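Local coordinates for putative uronate isomerase (PDB 4NAR), which belongs to the lactate racemase (LarA-like) family and may therefore act as a racemase or isomerase of a hydroxy acid, its own substrate being unestablished, at residues G60-H65 with E91-F96; N149-H154 with K251-S256; R270-I275 with S409-P414; K322-I327 with K347-H352. All coordinates share one frame; numbering follows the deposited sequence.

Interaction 1 of 4, residues G60-H65 with E91-F96; sequences GLKEFH and ERRVFF
Phe-95 N donates to Phe-64 O at 2.9 Å, the bond that carries the pairing of the two strands. Phe-64 N also points at Arg-93 O, at a separation too short to be trusted. Ahead of these residues Arg-93 NH1 makes a weak bond to Lys-62 O at 3.3 Å. Lys-62 runs beside this arginine in the same direction, and the like-charged Lys-62 NZ lies over one face of the Arg-93 guanidinium, toward its rim, 4.0 Å from NH2. One residue after Phe-64, on the opposite face of the sheet, the ring of His-65 lies on that of Phe-95 in an offset stack, ring centroids 4.8 Å apart and planes at 23°. The imidazole is held at both nitrogens: NE2 points almost straight at Glu-63 OE1 (3.2 Å, 173°), in the ring plane and onto the anti lone pair, while ND1 bonds to His-97 NE2. These two partners fix the ring's rotation. Glu-63 CG also touches Phe-95 CE1 at 3.6 Å. Strand 31-36 takes up backbone groups of Glu-63 and His-65 on the other edge. Strand 63-68, helix 78-85 and strand 94-97 form a beta-alpha-beta unit, with 94-97 outermost in the mixed sheet.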
loop_
_atom_site.group_PDB
_atom_site.type_symbol
_atom_site.label_atom_id
_atom_site.label_comp_id
_atom_site.label_asym_id
_atom_site.label_seq_id
_atom_site.Cartn_x
_atom_site.Cartn_y
_atom_site.Cartn_z
ATOM N N GLY A 60 13.293 -30.660 5.670
ATOM C CA GLY A 60 12.151 -31.556 5.542
ATOM C C GLY A 60 10.776 -30.929 5.365
ATOM O O GLY A 60 9.768 -31.501 5.788
ATOM N N LEU A 61 10.724 -29.759 4.736
ATOM C CA LEU A 61 9.452 -29.126 4.395
ATOM C C LEU A 61 8.580 -30.021 3.506
ATOM O O LEU A 61 9.035 -30.520 2.475
ATOM C CB LEU A 61 9.709 -27.805 3.673
ATOM C CG LEU A 61 8.491 -27.081 3.114
ATOM C CD1 LEU A 61 7.664 -26.515 4.258
ATOM C CD2 LEU A 61 8.935 -25.981 2.154
ATOM N N LYS A 62 7.326 -30.219 3.901
ATOM C CA LYS A 62 6.390 -30.977 3.071
ATOM C C LYS A 62 5.521 -30.080 2.173
ATOM O O LYS A 62 5.262 -30.395 1.010
ATOM C CB LYS A 62 5.507 -31.866 3.946
ATOM C CG LYS A 62 6.284 -32.926 4.727
ATOM C CD LYS A 62 6.988 -33.903 3.779
ATOM C CE LYS A 62 8.409 -34.230 4.249
ATOM N NZ LYS A 62 9.331 -34.444 3.079
ATOM N N GLU A 63 5.084 -28.951 2.719
ATOM C CA GLU A 63 4.133 -28.091 2.030
ATOM C C GLU A 63 4.454 -26.601 2.173
ATOM O O GLU A 63 4.535 -26.063 3.286
ATOM C CB GLU A 63 2.741 -28.366 2.563
ATOM C CG GLU A 63 1.778 -28.783 1.505
ATOM C CD GLU A 63 0.752 -29.761 2.027
ATOM O OE1 GLU A 63 -0.443 -29.387 2.117
ATOM O OE2 GLU A 63 1.144 -30.908 2.340
ATOM N N PHE A 64 4.621 -25.943 1.036
ATOM C CA PHE A 64 5.002 -24.542 0.992
ATOM C C PHE A 64 3.868 -23.785 0.311
ATOM O O PHE A 64 3.756 -23.773 -0.921
ATOM C CB PHE A 64 6.299 -24.405 0.193
ATOM C CG PHE A 64 6.903 -23.028 0.227
ATOM C CD1 PHE A 64 6.617 -22.099 -0.774
ATOM C CD2 PHE A 64 7.776 -22.667 1.257
ATOM C CE1 PHE A 64 7.194 -20.814 -0.738
ATOM C CE2 PHE A 64 8.357 -21.395 1.308
ATOM C CZ PHE A 64 8.075 -20.467 0.311
ATOM N N HIS A 65 3.000 -23.193 1.121
ATOM C CA HIS A 65 1.870 -22.432 0.612
ATOM C C HIS A 65 2.198 -20.937 0.585
ATOM O O HIS A 65 2.918 -20.431 1.451
ATOM C CB HIS A 65 0.651 -22.687 1.487
ATOM C CG HIS A 65 0.099 -24.079 1.360
ATOM N ND1 HIS A 65 -1.041 -24.363 0.637
ATOM C CD2 HIS A 65 0.525 -25.255 1.872
ATOM C CE1 HIS A 65 -1.291 -25.659 0.708
ATOM N NE2 HIS A 65 -0.357 -26.225 1.447
ATOM N N GLU A 91 7.456 -26.718 -8.896
ATOM C CA GLU A 91 7.838 -27.428 -7.683
ATOM C C GLU A 91 6.556 -28.009 -7.095
ATOM O O GLU A 91 5.597 -27.273 -6.855
ATOM C CB GLU A 91 8.480 -26.478 -6.681
ATOM C CG GLU A 91 9.361 -25.403 -7.308
ATOM C CD GLU A 91 10.844 -25.706 -7.184
ATOM O OE1 GLU A 91 11.190 -26.779 -6.635
ATOM O OE2 GLU A 91 11.664 -24.862 -7.625
ATOM N N ARG A 92 6.491 -29.322 -6.891
ATOM C CA ARG A 92 5.408 -29.816 -6.048
ATOM C C ARG A 92 5.895 -29.576 -4.632
ATOM O O ARG A 92 7.110 -29.440 -4.421
ATOM C CB ARG A 92 5.131 -31.310 -6.224
ATOM C CG ARG A 92 3.674 -31.595 -6.636
ATOM C CD ARG A 92 2.684 -31.334 -5.495
ATOM N NE ARG A 92 1.290 -31.305 -5.956
ATOM C CZ ARG A 92 0.269 -31.876 -5.310
ATOM N NH1 ARG A 92 0.468 -32.531 -4.164
ATOM N NH2 ARG A 92 -0.962 -31.796 -5.807
ATOM N N ARG A 93 4.956 -29.498 -3.692
ATOM C CA ARG A 93 5.151 -28.929 -2.346
ATOM C C ARG A 93 4.904 -27.411 -2.331
ATOM O O ARG A 93 4.814 -26.801 -1.261
ATOM C CB ARG A 93 6.538 -29.241 -1.728
ATOM C CG ARG A 93 6.985 -30.715 -1.868
ATOM C CD ARG A 93 7.885 -31.171 -0.725
ATOM N NE ARG A 93 8.228 -32.594 -0.822
ATOM C CZ ARG A 93 7.401 -33.603 -0.533
ATOM N NH1 ARG A 93 6.152 -33.366 -0.131
ATOM N NH2 ARG A 93 7.823 -34.860 -0.651
ATOM N N VAL A 94 4.754 -26.820 -3.518
ATOM C CA VAL A 94 4.508 -25.380 -3.630
ATOM C C VAL A 94 3.092 -25.061 -4.129
ATOM O O VAL A 94 2.656 -25.568 -5.168
ATOM C CB VAL A 94 5.569 -24.705 -4.525
ATOM C CG1 VAL A 94 5.311 -23.214 -4.646
ATOM C CG2 VAL A 94 6.958 -24.962 -3.950
ATOM N N PHE A 95 2.377 -24.223 -3.379
ATOM C CA PHE A 95 0.993 -23.880 -3.707
ATOM C C PHE A 95 0.742 -22.381 -3.553
ATOM O O PHE A 95 0.724 -21.863 -2.432
ATOM C CB PHE A 95 0.022 -24.647 -2.804
ATOM C CG PHE A 95 0.205 -26.147 -2.843
ATOM C CD1 PHE A 95 1.027 -26.784 -1.921
ATOM C CD2 PHE A 95 -0.448 -26.923 -3.801
ATOM C CE1 PHE A 95 1.196 -28.165 -1.947
ATOM C CE2 PHE A 95 -0.287 -28.315 -3.831
ATOM C CZ PHE A 95 0.539 -28.933 -2.908
ATOM N N PHE A 96 0.553 -21.689 -4.676
ATOM C CA PHE A 96 0.236 -20.265 -4.654
ATOM C C PHE A 96 -1.241 -20.073 -4.346
ATOM O O PHE A 96 -2.073 -20.876 -4.772
ATOM C CB PHE A 96 0.519 -19.617 -6.015
ATOM C CG PHE A 96 1.937 -19.790 -6.498
ATOM C CD1 PHE A 96 3.012 -19.553 -5.646
ATOM C CD2 PHE A 96 2.202 -20.204 -7.814
ATOM C CE1 PHE A 96 4.347 -19.715 -6.109
ATOM C CE2 PHE A 96 3.515 -20.364 -8.279
ATOM C CZ PHE A 96 4.592 -20.123 -7.430
#

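Interaction 2 of 4, residues N149-H154 with K251-S256; sequences NGTVPH and KACELS. With SO4 (sulfate ion), chain C; ACT (acetate ion), chain E.
Thr-151 and Val-152, which follow the sheet residues Asn-149 and Gly-150, pass alongside one flank of helix 241-259: the CA atoms of Thr-151 and Ala-252 are 6.1 Å apart and those of Val-152 and Ser-256 6.0 Å. No hydrogen bond joins the segments; packing alone holds them. Ala-252 CB sits against Thr-151, 3.3 Å from OG1, and CG2 lies anti to the backbone N (chi1 -64° for OG1), which directs it at the helix, 4.2 Å from Cys-253 SG. One turn on, Ser-256 OG meets Pro-153 CD at 3.6 Å. Both hydroxyls bond outside the pair, Thr-151 OG1 with Asn-222 OD1 and Ser-160 O, Ser-256 OG with His-260 ND1. Away from the helix, His-154 NE2 points at sulfate O3 (2.8 Å, 177°) and Gly-150 N at acetate OXT (3.2 Å), both ions probably from the crystallisation liquor. Arg-41 binds both, with Lys-164 on the sulfate and Gly-161 on the acetate. The chain thus leaves the mixed sheet between helix 241-259 and a two-anion site.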
loop_
_atom_site.group_PDB
_atom_site.type_symbol
_atom_site.label_atom_id
_atom_site.label_comp_id
_atom_site.label_asym_id
_atom_site.label_seq_id
_atom_site.Cartn_x
_atom_site.Cartn_y
_atom_site.Cartn_z
ATOM N N ASN A 149 7.151 -8.420 4.329
ATOM C CA ASN A 149 6.516 -7.130 4.076
ATOM C C ASN A 149 7.579 -6.069 3.769
ATOM O O ASN A 149 8.772 -6.328 3.910
ATOM C CB ASN A 149 5.659 -6.741 5.287
ATOM C CG ASN A 149 6.443 -6.813 6.606
ATOM O OD1 ASN A 149 6.914 -5.787 7.106
ATOM N ND2 ASN A 149 6.572 -8.027 7.177
ATOM N N GLY A 150 7.162 -4.881 3.355
ATOM C CA GLY A 150 8.115 -3.844 3.002
ATOM C C GLY A 150 7.673 -2.473 3.473
ATOM O O GLY A 150 6.462 -2.144 3.440
ATOM N N THR A 151 8.652 -1.660 3.886
ATOM C CA THR A 151 8.348 -0.382 4.536
ATOM C C THR A 151 8.788 0.831 3.722
ATOM O O THR A 151 9.964 0.963 3.342
ATOM C CB THR A 151 8.933 -0.302 5.970
ATOM O OG1 THR A 151 8.313 -1.296 6.805
ATOM C CG2 THR A 151 8.717 1.081 6.571
ATOM N N VAL A 152 7.824 1.722 3.494
ATOM C CA VAL A 152 7.980 2.878 2.626
ATOM C C VAL A 152 6.931 3.896 3.093
ATOM O O VAL A 152 5.934 3.516 3.708
ATOM C CB VAL A 152 7.773 2.426 1.145
ATOM C CG1 VAL A 152 6.921 3.403 0.343
ATOM C CG2 VAL A 152 9.116 2.177 0.460
ATOM N N PRO A 153 7.159 5.198 2.855
ATOM C CA PRO A 153 6.138 6.148 3.324
ATOM C C PRO A 153 4.819 5.914 2.594
ATOM O O PRO A 153 4.843 5.644 1.393
ATOM C CB PRO A 153 6.711 7.510 2.934
ATOM C CG PRO A 153 8.180 7.274 2.733
ATOM C CD PRO A 153 8.305 5.876 2.223
ATOM N N HIS A 154 3.695 6.015 3.301
ATOM C CA HIS A 154 2.413 5.634 2.730
ATOM C C HIS A 154 1.310 6.632 3.058
ATOM O O HIS A 154 1.218 7.133 4.197
ATOM C CB HIS A 154 2.030 4.236 3.211
ATOM C CG HIS A 154 0.935 3.590 2.408
ATOM N ND1 HIS A 154 -0.404 3.805 2.663
ATOM C CD2 HIS A 154 0.989 2.711 1.378
ATOM C CE1 HIS A 154 -1.130 3.088 1.817
ATOM N NE2 HIS A 154 -0.310 2.418 1.028
ATOM N N LYS A 251 11.740 0.026 13.624
ATOM C CA LYS A 251 13.082 0.103 13.091
ATOM C C LYS A 251 13.019 0.449 11.614
ATOM O O LYS A 251 13.760 1.326 11.148
ATOM C CB LYS A 251 13.825 -1.212 13.300
ATOM C CG LYS A 251 14.769 -1.187 14.501
ATOM C CD LYS A 251 14.290 -2.142 15.609
ATOM C CE LYS A 251 15.447 -2.606 16.520
ATOM N NZ LYS A 251 15.041 -3.767 17.397
ATOM N N ALA A 252 12.139 -0.242 10.887
ATOM C CA ALA A 252 11.960 -0.003 9.458
ATOM C C ALA A 252 11.680 1.467 9.164
ATOM O O ALA A 252 12.302 2.058 8.279
ATOM C CB ALA A 252 10.832 -0.858 8.911
ATOM N N CYS A 253 10.745 2.052 9.909
ATOM C CA CYS A 253 10.342 3.440 9.684
ATOM C C CYS A 253 11.484 4.445 9.899
ATOM O O CYS A 253 11.588 5.452 9.179
ATOM C CB CYS A 253 9.174 3.799 10.601
ATOM S SG CYS A 253 7.618 2.993 10.165
ATOM N N GLU A 254 12.326 4.172 10.895
ATOM C CA GLU A 254 13.483 5.016 11.171
ATOM C C GLU A 254 14.462 5.022 9.995
ATOM O O GLU A 254 14.998 6.069 9.642
ATOM C CB GLU A 254 14.187 4.594 12.465
ATOM C CG GLU A 254 15.312 5.537 12.870
ATOM C CD GLU A 254 14.938 7.025 12.696
ATOM O OE1 GLU A 254 13.995 7.496 13.384
ATOM O OE2 GLU A 254 15.587 7.725 11.872
ATOM N N LEU A 255 14.669 3.866 9.365
ATOM C CA LEU A 255 15.553 3.804 8.206
ATOM C C LEU A 255 14.894 4.445 6.987
ATOM O O LEU A 255 15.504 5.303 6.321
ATOM C CB LEU A 255 15.989 2.367 7.892
ATOM C CG LEU A 255 16.994 2.317 6.726
ATOM C CD1 LEU A 255 18.216 3.210 7.005
ATOM C CD2 LEU A 255 17.427 0.891 6.379
ATOM N N SER A 256 13.651 4.035 6.712
ATOM C CA SER A 256 12.855 4.616 5.623
ATOM C C SER A 256 12.751 6.147 5.699
ATOM O O SER A 256 12.849 6.832 4.677
ATOM C CB SER A 256 11.452 3.997 5.576
ATOM O OG SER A 256 10.525 4.861 4.919
HETATM S S SO4 C . 0.189 -0.219 -1.175
HETATM O O1 SO4 C . 0.827 -0.509 0.126
HETATM O O2 SO4 C . -0.229 -1.483 -1.810
HETATM O O3 SO4 C . -0.996 0.644 -1.037
HETATM O O4 SO4 C . 1.190 0.449 -2.012
HETATM C C ACT E . 2.863 -4.234 2.976
HETATM O O ACT E . 2.626 -3.094 3.413
HETATM O OXT ACT E . 4.005 -4.655 3.234
HETATM C CH3 ACT E . 1.836 -5.016 2.200
#

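Interaction 3 of 4, residues R270-I275 with S409-P414; sequences RAVQVI and SLWIVP
Trp-411 stands beside Val-272 on one face of a parallel strand pair, and Val-274 reaches across to it. The CB of Trp-411 leaves the strand with CG anti to the backbone N (chi1 -171°), so the indole rises from the sheet and leans toward the neighbouring strand. The five-membered ring comes first: Val-274 CG2 sits over its face, 3.7 Å from the centroid and 18° off the normal, a CH-pi contact nearest CE2. Farther along, CE3 lies 3.7 Å from Val-272 CB, and CZ3 3.6 Å from Val-272 CG1. The backbone ladder runs Val-272 N to Leu-410 O, Ile-412 N to Val-272 O and Val-274 N to Ile-412 O. At the Arg-270 end Leu-410 N bonds weakly to Arg-270 O, and Arg-270 NE donates to Ser-409 OG (3.2 Å), a hydroxyl also bonded to Asp-406. On the other face Gln-273 CD packs on Ile-412 CD1, its amide bonded to Gly-288 and Gly-416. Backbone bonds and apolar cover thus join the strands, with one polar side-chain bond.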
loop_
_atom_site.group_PDB
_atom_site.type_symbol
_atom_site.label_atom_id
_atom_site.label_comp_id
_atom_site.label_asym_id
_atom_site.label_seq_id
_atom_site.Cartn_x
_atom_site.Cartn_y
_atom_site.Cartn_z
ATOM N N ARG A 270 5.333 22.542 -11.740
ATOM C CA ARG A 270 5.053 21.371 -12.569
ATOM C C ARG A 270 5.834 20.170 -12.047
ATOM O O ARG A 270 7.044 20.257 -11.803
ATOM C CB ARG A 270 5.436 21.629 -14.033
ATOM C CG ARG A 270 4.290 22.085 -14.925
ATOM C CD ARG A 270 4.682 23.250 -15.844
ATOM N NE ARG A 270 5.839 22.950 -16.687
ATOM C CZ ARG A 270 5.767 22.458 -17.922
ATOM N NH1 ARG A 270 4.586 22.189 -18.472
ATOM N NH2 ARG A 270 6.879 22.222 -18.607
ATOM N N ALA A 271 5.139 19.053 -11.870
ATOM C CA ALA A 271 5.784 17.791 -11.519
ATOM C C ALA A 271 5.215 16.694 -12.404
ATOM O O ALA A 271 3.989 16.497 -12.452
ATOM C CB ALA A 271 5.565 17.456 -10.039
ATOM N N VAL A 272 6.090 16.000 -13.128
ATOM C CA VAL A 272 5.661 14.829 -13.883
ATOM C C VAL A 272 6.077 13.583 -13.116
ATOM O O VAL A 272 7.274 13.321 -12.939
ATOM C CB VAL A 272 6.258 14.775 -15.307
ATOM C CG1 VAL A 272 5.888 13.462 -16.000
ATOM C CG2 VAL A 272 5.783 15.964 -16.141
ATOM N N GLN A 273 5.083 12.834 -12.641
ATOM C CA GLN A 273 5.335 11.562 -11.984
ATOM C C GLN A 273 5.426 10.453 -13.039
ATOM O O GLN A 273 4.421 10.053 -13.632
ATOM C CB GLN A 273 4.247 11.273 -10.943
ATOM C CG GLN A 273 4.374 12.133 -9.681
ATOM C CD GLN A 273 5.433 11.619 -8.705
ATOM O OE1 GLN A 273 6.369 10.901 -9.087
ATOM N NE2 GLN A 273 5.294 11.998 -7.432
ATOM N N VAL A 274 6.639 9.971 -13.280
ATOM C CA VAL A 274 6.870 8.985 -14.335
ATOM C C VAL A 274 6.565 7.560 -13.825
ATOM O O VAL A 274 7.397 6.935 -13.172
ATOM C CB VAL A 274 8.321 9.097 -14.848
ATOM C CG1 VAL A 274 8.601 8.077 -15.949
ATOM C CG2 VAL A 274 8.603 10.534 -15.301
ATOM N N ILE A 275 5.367 7.054 -14.123
ATOM C CA ILE A 275 4.862 5.836 -13.477
ATOM C C ILE A 275 5.282 4.542 -14.181
ATOM O O ILE A 275 5.125 4.407 -15.403
ATOM C CB ILE A 275 3.302 5.844 -13.357
ATOM C CG1 ILE A 275 2.798 7.130 -12.703
ATOM C CG2 ILE A 275 2.803 4.621 -12.589
ATOM C CD1 ILE A 275 3.469 7.446 -11.386
ATOM N N SER A 409 10.106 23.018 -12.511
ATOM C CA SER A 409 9.484 21.777 -12.943
ATOM C C SER A 409 10.342 20.592 -12.514
ATOM O O SER A 409 11.530 20.748 -12.229
ATOM C CB SER A 409 9.272 21.762 -14.456
ATOM O OG SER A 409 8.500 22.882 -14.854
ATOM N N LEU A 410 9.739 19.410 -12.463
ATOM C CA LEU A 410 10.461 18.219 -12.038
ATOM C C LEU A 410 9.976 16.967 -12.764
ATOM O O LEU A 410 8.771 16.690 -12.829
ATOM C CB LEU A 410 10.336 18.021 -10.524
ATOM C CG LEU A 410 11.617 18.156 -9.686
ATOM C CD1 LEU A 410 11.530 17.279 -8.442
ATOM C CD2 LEU A 410 12.895 17.852 -10.491
ATOM N N TRP A 411 10.932 16.216 -13.295
ATOM C CA TRP A 411 10.685 14.939 -13.943
ATOM C C TRP A 411 11.100 13.871 -12.933
ATOM O O TRP A 411 12.291 13.641 -12.707
ATOM C CB TRP A 411 11.524 14.856 -15.220
ATOM C CG TRP A 411 11.259 13.698 -16.129
ATOM C CD1 TRP A 411 11.978 12.538 -16.209
ATOM C CD2 TRP A 411 10.234 13.604 -17.135
ATOM N NE1 TRP A 411 11.458 11.723 -17.191
ATOM C CE2 TRP A 411 10.384 12.353 -17.770
ATOM C CE3 TRP A 411 9.196 14.450 -17.548
ATOM C CZ2 TRP A 411 9.539 11.930 -18.797
ATOM C CZ3 TRP A 411 8.361 14.032 -18.565
ATOM C CH2 TRP A 411 8.533 12.782 -19.176
ATOM N N ILE A 412 10.106 13.243 -12.311
ATOM C CA ILE A 412 10.332 12.318 -11.205
ATOM C C ILE A 412 10.360 10.875 -11.671
ATOM O O ILE A 412 9.333 10.337 -12.111
ATOM C CB ILE A 412 9.227 12.472 -10.128
ATOM C CG1 ILE A 412 9.048 13.950 -9.748
ATOM C CG2 ILE A 412 9.539 11.616 -8.890
ATOM C CD1 ILE A 412 7.861 14.189 -8.821
ATOM N N VAL A 413 11.543 10.262 -11.586
ATOM C CA VAL A 413 11.732 8.843 -11.891
ATOM C C VAL A 413 12.509 8.211 -10.750
ATOM O O VAL A 413 13.557 8.728 -10.365
ATOM C CB VAL A 413 12.555 8.621 -13.185
ATOM C CG1 VAL A 413 12.763 7.119 -13.445
ATOM C CG2 VAL A 413 11.890 9.270 -14.387
ATOM N N PRO A 414 11.993 7.106 -10.186
ATOM C CA PRO A 414 10.694 6.501 -10.522
ATOM C C PRO A 414 9.530 7.194 -9.801
ATOM O O PRO A 414 9.637 7.619 -8.636
ATOM C CB PRO A 414 10.842 5.059 -10.026
ATOM C CG PRO A 414 11.773 5.187 -8.834
ATOM C CD PRO A 414 12.741 6.304 -9.194
#

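Interaction 4 of 4, residues K322-I327 with K347-H352; sequences KWIREI and KNVAAH. With SO4 (sulfate ion), chain B.
Val-349 faces Ile-324 where the helical segments 322-327 and 347-352 pass, their axes coming within 9.8 Å and crossing at -54°. This is a helix-helix packing contact, buried and apolar, with no hydrogen bond between the segments. Val-349 is the central side chain. Its CG1, set anti to the backbone N (chi1 173°), enters between three residues of the other helix, lying 3.8 Å from Ile-324 CG1, 4.2 Å from Ile-327 CG2 and within reach of the Trp-323 backbone. The second methyl, CG2, turns to Trp-323, where it meets CB at 4.1 Å and lies at the edge of the indole, near the ring plane; the two side chains cross at about a right angle. Ile-324 CG1 also reaches His-352 CD2 at 4.2 Å, these two side chains likewise crossing nearly at right angles. The imidazole has its polar partner outside the pair, as NE2 bonds to Tyr-329 OH, and it stacks on Trp-283, which fixes its orientation. Val-335 of helix 332-341, between the two helices in sequence, touches both Ile-327 and Ala-350. On the far side of helix 347-357, Asn-348 faces helix 173-186 and a bound sulfate, probably from the crystallisation liquor, which is also held by Thr-72, His-180 and Trp-283. There Asn-348 ND2 donates to sulfate O3 at 3.3 Å, with an N-H...O angle of 156°.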
loop_
_atom_site.group_PDB
_atom_site.type_symbol
_atom_site.label_atom_id
_atom_site.label_comp_id
_atom_site.label_asym_id
_atom_site.label_seq_id
_atom_site.Cartn_x
_atom_site.Cartn_y
_atom_site.Cartn_z
ATOM N N LYS A 322 -16.737 1.571 -11.156
ATOM C CA LYS A 322 -18.027 2.265 -11.312
ATOM C C LYS A 322 -18.180 3.336 -10.235
ATOM O O LYS A 322 -18.584 4.472 -10.507
ATOM C CB LYS A 322 -19.180 1.266 -11.192
ATOM C CG LYS A 322 -20.308 1.428 -12.204
ATOM C CD LYS A 322 -21.158 0.145 -12.266
ATOM C CE LYS A 322 -20.320 -1.066 -12.753
ATOM N NZ LYS A 322 -20.675 -2.382 -12.089
ATOM N N TRP A 323 -17.835 2.971 -9.009
ATOM C CA TRP A 323 -17.989 3.888 -7.889
ATOM C C TRP A 323 -17.100 5.114 -8.022
ATOM O O TRP A 323 -17.561 6.240 -7.808
ATOM C CB TRP A 323 -17.729 3.167 -6.576
ATOM C CG TRP A 323 -18.868 2.292 -6.178
ATOM C CD1 TRP A 323 -20.171 2.388 -6.603
ATOM C CD2 TRP A 323 -18.822 1.181 -5.266
ATOM N NE1 TRP A 323 -20.935 1.405 -6.009
ATOM C CE2 TRP A 323 -20.134 0.652 -5.182
ATOM C CE3 TRP A 323 -17.803 0.585 -4.512
ATOM C CZ2 TRP A 323 -20.450 -0.454 -4.364
ATOM C CZ3 TRP A 323 -18.116 -0.515 -3.700
ATOM C CH2 TRP A 323 -19.433 -1.020 -3.635
ATOM N N ILE A 324 -15.836 4.895 -8.376
ATOM C CA ILE A 324 -14.910 6.000 -8.609
ATOM C C ILE A 324 -15.448 6.994 -9.641
ATOM O O ILE A 324 -15.432 8.211 -9.401
ATOM C CB ILE A 324 -13.523 5.500 -9.052
ATOM C CG1 ILE A 324 -12.827 4.784 -7.885
ATOM C CG2 ILE A 324 -12.686 6.672 -9.559
ATOM C CD1 ILE A 324 -11.764 3.806 -8.313
ATOM N N ARG A 325 -15.926 6.475 -10.773
ATOM C CA ARG A 325 -16.498 7.299 -11.840
ATOM C C ARG A 325 -17.801 8.011 -11.430
ATOM O O ARG A 325 -18.070 9.117 -11.898
ATOM C CB ARG A 325 -16.726 6.464 -13.107
ATOM C CG ARG A 325 -15.449 6.123 -13.876
ATOM C CD ARG A 325 -15.725 5.297 -15.152
ATOM N NE ARG A 325 -15.822 3.859 -14.879
ATOM C CZ ARG A 325 -16.942 3.132 -14.963
ATOM N NH1 ARG A 325 -18.086 3.701 -15.323
ATOM N NH2 ARG A 325 -16.913 1.825 -14.694
ATOM N N GLU A 326 -18.605 7.384 -10.568
ATOM C CA GLU A 326 -19.815 8.030 -10.047
ATOM C C GLU A 326 -19.494 9.318 -9.281
ATOM O O GLU A 326 -19.989 10.403 -9.616
ATOM C CB GLU A 326 -20.594 7.081 -9.131
ATOM C CG GLU A 326 -21.863 6.500 -9.752
ATOM C CD GLU A 326 -22.131 5.049 -9.325
ATOM O OE1 GLU A 326 -21.955 4.729 -8.117
ATOM O OE2 GLU A 326 -22.513 4.229 -10.203
ATOM N N ILE A 327 -18.673 9.198 -8.243
ATOM C CA ILE A 327 -18.381 10.347 -7.403
ATOM C C ILE A 327 -17.347 11.303 -8.040
ATOM O O ILE A 327 -17.442 12.521 -7.877
ATOM C CB ILE A 327 -17.952 9.908 -5.969
ATOM C CG1 ILE A 327 -18.012 11.090 -4.993
ATOM C CG2 ILE A 327 -16.569 9.207 -5.966
ATOM C CD1 ILE A 327 -17.430 10.763 -3.636
ATOM N N LYS A 347 -16.609 4.045 1.588
ATOM C CA LYS A 347 -15.675 5.010 2.156
ATOM C C LYS A 347 -14.216 4.868 1.707
ATOM O O LYS A 347 -13.435 5.832 1.807
ATOM C CB LYS A 347 -15.789 5.014 3.682
ATOM C CG LYS A 347 -17.033 5.753 4.161
ATOM C CD LYS A 347 -17.239 5.619 5.654
ATOM C CE LYS A 347 -18.569 6.242 6.072
ATOM N NZ LYS A 347 -18.380 7.664 6.435
ATOM N N ASN A 348 -13.854 3.684 1.211
ATOM C CA ASN A 348 -12.516 3.444 0.675
ATOM C C ASN A 348 -12.352 4.255 -0.621
ATOM O O ASN A 348 -11.415 5.057 -0.753
ATOM C CB ASN A 348 -12.289 1.934 0.441
ATOM C CG ASN A 348 -10.805 1.563 0.246
ATOM O OD1 ASN A 348 -9.933 2.424 0.024
ATOM N ND2 ASN A 348 -10.522 0.263 0.319
ATOM N N VAL A 349 -13.275 4.056 -1.560
ATOM C CA VAL A 349 -13.379 4.911 -2.745
ATOM C C VAL A 349 -13.464 6.407 -2.378
ATOM O O VAL A 349 -12.789 7.250 -2.994
ATOM C CB VAL A 349 -14.612 4.536 -3.596
ATOM C CG1 VAL A 349 -14.810 5.537 -4.747
ATOM C CG2 VAL A 349 -14.486 3.105 -4.116
ATOM N N ALA A 350 -14.289 6.731 -1.382
ATOM C CA ALA A 350 -14.410 8.117 -0.942
ATOM C C ALA A 350 -13.048 8.658 -0.505
ATOM O O ALA A 350 -12.639 9.759 -0.908
ATOM C CB ALA A 350 -15.436 8.249 0.200
ATOM N N ALA A 351 -12.341 7.883 0.315
ATOM C CA ALA A 351 -11.027 8.316 0.793
ATOM C C ALA A 351 -10.038 8.463 -0.379
ATOM O O ALA A 351 -9.262 9.430 -0.440
ATOM C CB ALA A 351 -10.490 7.342 1.868
ATOM N N HIS A 352 -10.082 7.508 -1.308
ATOM C CA HIS A 352 -9.171 7.488 -2.457
ATOM C C HIS A 352 -9.249 8.779 -3.281
ATOM O O HIS A 352 -8.237 9.419 -3.598
ATOM C CB HIS A 352 -9.519 6.311 -3.362
ATOM C CG HIS A 352 -9.023 6.464 -4.774
ATOM N ND1 HIS A 352 -7.699 6.335 -5.118
ATOM C CD2 HIS A 352 -9.697 6.713 -5.926
ATOM C CE1 HIS A 352 -7.566 6.504 -6.432
ATOM N NE2 HIS A 352 -8.759 6.739 -6.937
HETATM S S SO4 B . -6.330 -1.032 -0.625
HETATM O O1 SO4 B . -6.142 -0.748 0.809
HETATM O O2 SO4 B . -5.871 -2.401 -0.908
HETATM O O3 SO4 B . -7.751 -0.876 -0.966
HETATM O O4 SO4 B . -5.537 -0.073 -1.423
#

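The first three interactions follow one another along the chain, and interaction 4 falls within the stretch of chain between the strands of interaction 3. Interactions 1 and 2 reach the same mixed sheet, at its outer strand 94-97 and on strand 144-150 and the residues that follow it, with centres about 30 Å apart. Interaction 3 pairs strands 268-274 and 409-412 of the separate parallel sheet, its centre about 22 Å from that of interaction 2. Interaction 4 joins two helices, its centre about 26 Å from that of interaction 3. Interactions 2 and 4 each hold a residue bonded to a different sulfate, probably from the crystallisation liquor, so anion-binding groups lie on both sides of the chain's centre.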